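Local coordinates for mannuronan C5-epimerase (Pseudomonas syringae pv. tomato, PDB 4NK6), which converts beta-D-mannuronate to alpha-L-guluronate within the alginate polymer and belongs to the periplasmic complex that protects the new chain on its way to export, at residues 105-109 / 119-123; 215-219 / 229-233. All coordinates share one frame; numbering follows the deposited sequence.

The two contacts belong to separate places along an elongated chain. They follow one another along the chain, with no overlap. Their centres lie 26 Å apart, and their nearest atoms stay about 11 Å from each other. Contact 1 is peripheral, with its centre 27 Å from the centre of the chain, and it lies away from the active site. Contact 2 is buried and more central; its centre is 13 Å from the centre of the chain. It lies near His274, the inferred proton acceptor, whose side chain is about 9 Å from that of Ser217. Segment 119-123 runs into strand 123-124, and segment 215-219 starts on strand 215-217. Both strands belong to the parallel series that includes 269-274, the strand of His274.

Contact 1. Residues 105-109 / 119-123; sequences PKQFL and ARLPI
Phe108 and Leu121 make the main apolar contact between 105-109 and 119-123. Leu121 CD1 lies over one face of the Phe108 ring, 3.7 Å from its centroid and 24° off the normal. This is a CH-pi contact, displaced toward the CG side, where Leu121 CD1 comes within 3.4 Å of Phe108 CG. Gln107 CG covers the opposite face, so the ring is sandwiched. Leu109 and Ala119 point to one common side, and Leu109 CD1 reaches Ala119 CB at 4.0 Å. Leu100 and Val101 of helix 97-103 also pack on Leu109. Leu109 and Ala119 form an antiparallel non-hydrogen-bonded pair. They stand at the open end of a beta hairpin built from strands 109-113 and 116-119, and strand 139-143 pairs in parallel with 116-119. One backbone bond crosses just beyond this pair. Arg120 N donates to Phe108 O at 2.6 Å, nearly straight at 175°. The other approaches of Arg120 are not hydrogen bonds. Its chain is extended from CG to NE and passes Gln107 O, with Arg120 CD at 3.5 Å. Lys106 O lies in the plane of the Arg120 guanidinium at its edge, 3.7 Å from Arg120 NH1. The stronger partner of Arg120 is Glu168, in a salt bridge with NE.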
loop_
_atom_site.group_PDB
_atom_site.type_symbol
_atom_site.label_atom_id
_atom_site.label_comp_id
_atom_site.label_asym_id
_atom_site.label_seq_id
_atom_site.Cartn_x
_atom_site.Cartn_y
_atom_site.Cartn_z
ATOM N N PRO A 105 -7.952 18.754 25.886
ATOM C CA PRO A 105 -9.334 19.170 26.167
ATOM C C PRO A 105 -10.363 18.321 25.429
ATOM O O PRO A 105 -10.135 17.950 24.286
ATOM C CB PRO A 105 -9.373 20.612 25.655
ATOM C CG PRO A 105 -7.974 21.093 25.828
ATOM C CD PRO A 105 -7.103 19.898 25.509
ATOM N N LYS A 106 -11.470 18.017 26.099
ATOM C CA LYS A 106 -12.536 17.176 25.553
ATOM C C LYS A 106 -12.999 17.586 24.143
ATOM O O LYS A 106 -13.283 16.726 23.297
ATOM C CB LYS A 106 -13.726 17.157 26.525
ATOM C CG LYS A 106 -14.850 16.192 26.151
ATOM C CD LYS A 106 -15.949 16.181 27.222
ATOM C CE LYS A 106 -17.114 15.265 26.839
ATOM N NZ LYS A 106 -16.727 13.822 26.783
ATOM N N GLN A 107 -13.058 18.890 23.882
ATOM C CA GLN A 107 -13.500 19.377 22.575
ATOM C C GLN A 107 -12.589 18.927 21.429
ATOM O O GLN A 107 -13.014 18.905 20.274
ATOM C CB GLN A 107 -13.637 20.905 22.567
ATOM C CG GLN A 107 -12.313 21.653 22.576
ATOM C CD GLN A 107 -12.485 23.156 22.721
ATOM O OE1 GLN A 107 -13.191 23.797 21.937
ATOM N NE2 GLN A 107 -11.842 23.726 23.733
ATOM N N PHE A 108 -11.347 18.561 21.737
ATOM C CA PHE A 108 -10.415 18.122 20.685
ATOM C C PHE A 108 -10.188 16.611 20.685
ATOM O O PHE A 108 -9.840 16.024 19.658
ATOM C CB PHE A 108 -9.078 18.850 20.817
ATOM C CG PHE A 108 -9.193 20.343 20.686
ATOM C CD1 PHE A 108 -9.991 20.899 19.697
ATOM C CD2 PHE A 108 -8.512 21.188 21.550
ATOM C CE1 PHE A 108 -10.114 22.279 19.567
ATOM C CE2 PHE A 108 -8.629 22.572 21.426
ATOM C CZ PHE A 108 -9.430 23.114 20.426
ATOM N N LEU A 109 -10.373 15.990 21.843
ATOM C CA LEU A 109 -10.208 14.545 21.977
ATOM C C LEU A 109 -11.102 14.064 23.115
ATOM O O LEU A 109 -10.825 14.319 24.279
ATOM C CB LEU A 109 -8.746 14.188 22.257
ATOM C CG LEU A 109 -8.437 12.693 22.373
ATOM C CD1 LEU A 109 -8.924 11.937 21.138
ATOM C CD2 LEU A 109 -6.944 12.459 22.592
ATOM N N ALA A 119 -11.325 12.010 17.925
ATOM C CA ALA A 119 -10.329 13.072 17.748
ATOM C C ALA A 119 -10.887 14.166 16.845
ATOM O O ALA A 119 -11.355 13.886 15.740
ATOM C CB ALA A 119 -9.046 12.519 17.153
ATOM N N ARG A 120 -10.833 15.411 17.306
ATOM C CA ARG A 120 -11.351 16.516 16.500
ATOM C C ARG A 120 -10.246 17.465 16.042
ATOM O O ARG A 120 -10.510 18.585 15.615
ATOM C CB ARG A 120 -12.461 17.254 17.253
ATOM C CG ARG A 120 -13.681 16.378 17.490
ATOM C CD ARG A 120 -14.879 17.188 17.925
ATOM N NE ARG A 120 -16.037 16.339 18.195
ATOM C CZ ARG A 120 -16.307 15.801 19.381
ATOM N NH1 ARG A 120 -15.500 16.015 20.409
ATOM N NH2 ARG A 120 -17.386 15.051 19.542
ATOM N N LEU A 121 -9.008 16.996 16.144
ATOM C CA LEU A 121 -7.851 17.683 15.580
ATOM C C LEU A 121 -6.967 16.611 14.964
ATOM O O LEU A 121 -7.084 15.445 15.321
ATOM C CB LEU A 121 -7.057 18.419 16.660
ATOM C CG LEU A 121 -7.652 19.677 17.298
ATOM C CD1 LEU A 121 -6.687 20.259 18.338
ATOM C CD2 LEU A 121 -7.988 20.719 16.230
ATOM N N PRO A 122 -6.090 16.999 14.025
ATOM C CA PRO A 122 -5.097 16.031 13.555
ATOM C C PRO A 122 -4.148 15.682 14.691
ATOM O O PRO A 122 -3.995 16.463 15.626
ATOM C CB PRO A 122 -4.334 16.803 12.469
ATOM C CG PRO A 122 -5.261 17.925 12.052
ATOM C CD PRO A 122 -6.040 18.272 13.281
ATOM N N ILE A 123 -3.519 14.516 14.612
ATOM C CA ILE A 123 -2.488 14.144 15.580
ATOM C C ILE A 123 -1.150 14.076 14.857
ATOM O O ILE A 123 -1.014 13.373 13.859
ATOM C CB ILE A 123 -2.777 12.768 16.216
ATOM C CG1 ILE A 123 -4.070 12.815 17.029
ATOM C CG2 ILE A 123 -1.608 12.318 17.101
ATOM C CD1 ILE A 123 -4.500 11.454 17.552
#

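Contact 2. Residues 215-219 / 229-233; sequences SISQY and RGEPT
Ile216 and Pro232 form the apolar part of this contact. Ile216 CG2, anti to the backbone N, meets Pro232 CG at 3.8 Å. Pro232 CG also rests against the backbone, 3.7 Å from Ser217 C. Farther along, Tyr219 CE2 touches Arg229 CG at 3.8 Å, and the ring and guanidinium planes are almost perpendicular, at 89°. Trp189 stacks on the tyrosine ring. Two waters carry the polar links. One accepts from Gln218 NE2 and donates to Glu231 OE2 at 2.9 Å. The other donates to Tyr219 OH at 2.8 Å and accepts from Arg229 NE. Tyr219 OH also bonds Glu153, and Glu231 OE1 bonds His278. Arg229 NE has a salt bridge to Glu127, and Arg229 NH2 bonds Leu227 O. Two side-chain bonds lie within 215-219. Gln218 is bent at chi2 (57°), which folds its amide back over its own backbone. Gln218 OE1 then takes Tyr219 N at 2.8 Å, in the carbonyl plane and on a lone pair. Ser217 OG donates to Gln218 O at 2.8 Å. The two segments run nearly antiparallel and form the base of a helical excursion, helix 221-227, that leaves the right-handed parallel beta-helix after strand 215-217 and rejoins it at strand 233-236.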
loop_
_atom_site.group_PDB
_atom_site.type_symbol
_atom_site.label_atom_id
_atom_site.label_comp_id
_atom_site.label_asym_id
_atom_site.label_seq_id
_atom_site.Cartn_x
_atom_site.Cartn_y
_atom_site.Cartn_z
ATOM N N SER A 215 -0.346 5.913 4.159
ATOM C CA SER A 215 0.721 6.267 3.235
ATOM C C SER A 215 2.035 6.370 3.977
ATOM O O SER A 215 2.126 7.082 4.969
ATOM C CB SER A 215 0.434 7.622 2.564
ATOM O OG SER A 215 -0.730 7.565 1.764
ATOM N N ILE A 216 3.046 5.665 3.474
ATOM C CA ILE A 216 4.394 5.677 4.032
ATOM C C ILE A 216 5.267 6.411 3.018
ATOM O O ILE A 216 5.319 6.018 1.866
ATOM C CB ILE A 216 4.919 4.233 4.197
ATOM C CG1 ILE A 216 3.856 3.349 4.868
ATOM C CG2 ILE A 216 6.233 4.210 4.958
ATOM C CD1 ILE A 216 3.532 3.761 6.322
ATOM N N SER A 217 5.964 7.467 3.422
ATOM C CA SER A 217 6.584 8.313 2.409
ATOM C C SER A 217 7.843 9.047 2.823
ATOM O O SER A 217 7.887 9.707 3.861
ATOM C CB SER A 217 5.562 9.344 1.899
ATOM O OG SER A 217 6.084 10.123 0.833
ATOM N N GLN A 218 8.864 8.961 1.980
ATOM C CA GLN A 218 9.989 9.873 2.091
ATOM C C GLN A 218 9.467 11.302 1.901
ATOM O O GLN A 218 8.432 11.508 1.255
ATOM C CB GLN A 218 11.037 9.524 1.028
ATOM C CG GLN A 218 12.266 10.431 0.982
ATOM C CD GLN A 218 13.024 10.495 2.311
ATOM O OE1 GLN A 218 12.635 11.223 3.222
ATOM N NE2 GLN A 218 14.111 9.740 2.415
ATOM N N TYR A 219 10.164 12.286 2.463
ATOM C CA TYR A 219 9.834 13.690 2.217
ATOM C C TYR A 219 9.959 14.012 0.725
ATOM O O TYR A 219 10.565 13.246 -0.032
ATOM C CB TYR A 219 10.770 14.610 3.001
ATOM C CG TYR A 219 10.572 14.584 4.500
ATOM C CD1 TYR A 219 9.514 15.262 5.089
ATOM C CD2 TYR A 219 11.457 13.895 5.330
ATOM C CE1 TYR A 219 9.328 15.247 6.458
ATOM C CE2 TYR A 219 11.281 13.877 6.702
ATOM C CZ TYR A 219 10.213 14.560 7.260
ATOM O OH TYR A 219 10.018 14.554 8.621
ATOM N N ARG A 229 16.775 12.286 5.968
ATOM C CA ARG A 229 16.331 11.525 7.126
ATOM C C ARG A 229 16.481 10.009 6.997
ATOM O O ARG A 229 16.456 9.293 7.997
ATOM C CB ARG A 229 14.873 11.867 7.440
ATOM C CG ARG A 229 14.694 13.211 8.117
ATOM C CD ARG A 229 15.602 13.314 9.327
ATOM N NE ARG A 229 15.235 14.426 10.198
ATOM C CZ ARG A 229 15.937 15.548 10.329
ATOM N NH1 ARG A 229 15.515 16.494 11.157
ATOM N NH2 ARG A 229 17.061 15.727 9.642
ATOM N N GLY A 230 16.634 9.511 5.780
ATOM C CA GLY A 230 16.618 8.075 5.589
ATOM C C GLY A 230 15.201 7.642 5.263
ATOM O O GLY A 230 14.221 8.253 5.699
ATOM N N GLU A 231 15.083 6.582 4.482
ATOM C CA GLU A 231 13.776 6.176 4.000
ATOM C C GLU A 231 12.951 5.568 5.136
ATOM O O GLU A 231 13.494 4.889 6.014
ATOM C CB GLU A 231 13.945 5.219 2.818
ATOM C CG GLU A 231 14.887 5.792 1.764
ATOM C CD GLU A 231 14.993 4.945 0.512
ATOM O OE1 GLU A 231 15.204 3.721 0.626
ATOM O OE2 GLU A 231 14.879 5.513 -0.593
ATOM N N PRO A 232 11.639 5.835 5.143
ATOM C CA PRO A 232 10.809 5.306 6.230
ATOM C C PRO A 232 10.697 3.787 6.122
ATOM O O PRO A 232 10.979 3.232 5.059
ATOM C CB PRO A 232 9.445 5.961 5.977
ATOM C CG PRO A 232 9.424 6.201 4.476
ATOM C CD PRO A 232 10.848 6.538 4.114
ATOM N N THR A 233 10.311 3.125 7.208
ATOM C CA THR A 233 10.085 1.684 7.176
ATOM C C THR A 233 9.049 1.273 8.223
ATOM O O THR A 233 8.471 2.127 8.907
ATOM C CB THR A 233 11.381 0.907 7.390
ATOM O OG1 THR A 233 11.181 -0.470 7.037
ATOM C CG2 THR A 233 11.850 1.016 8.853
HETATM O O HOH W 1 14.829 8.394 -0.428
HETATM O O HOH W 2 12.036 14.389 10.600
#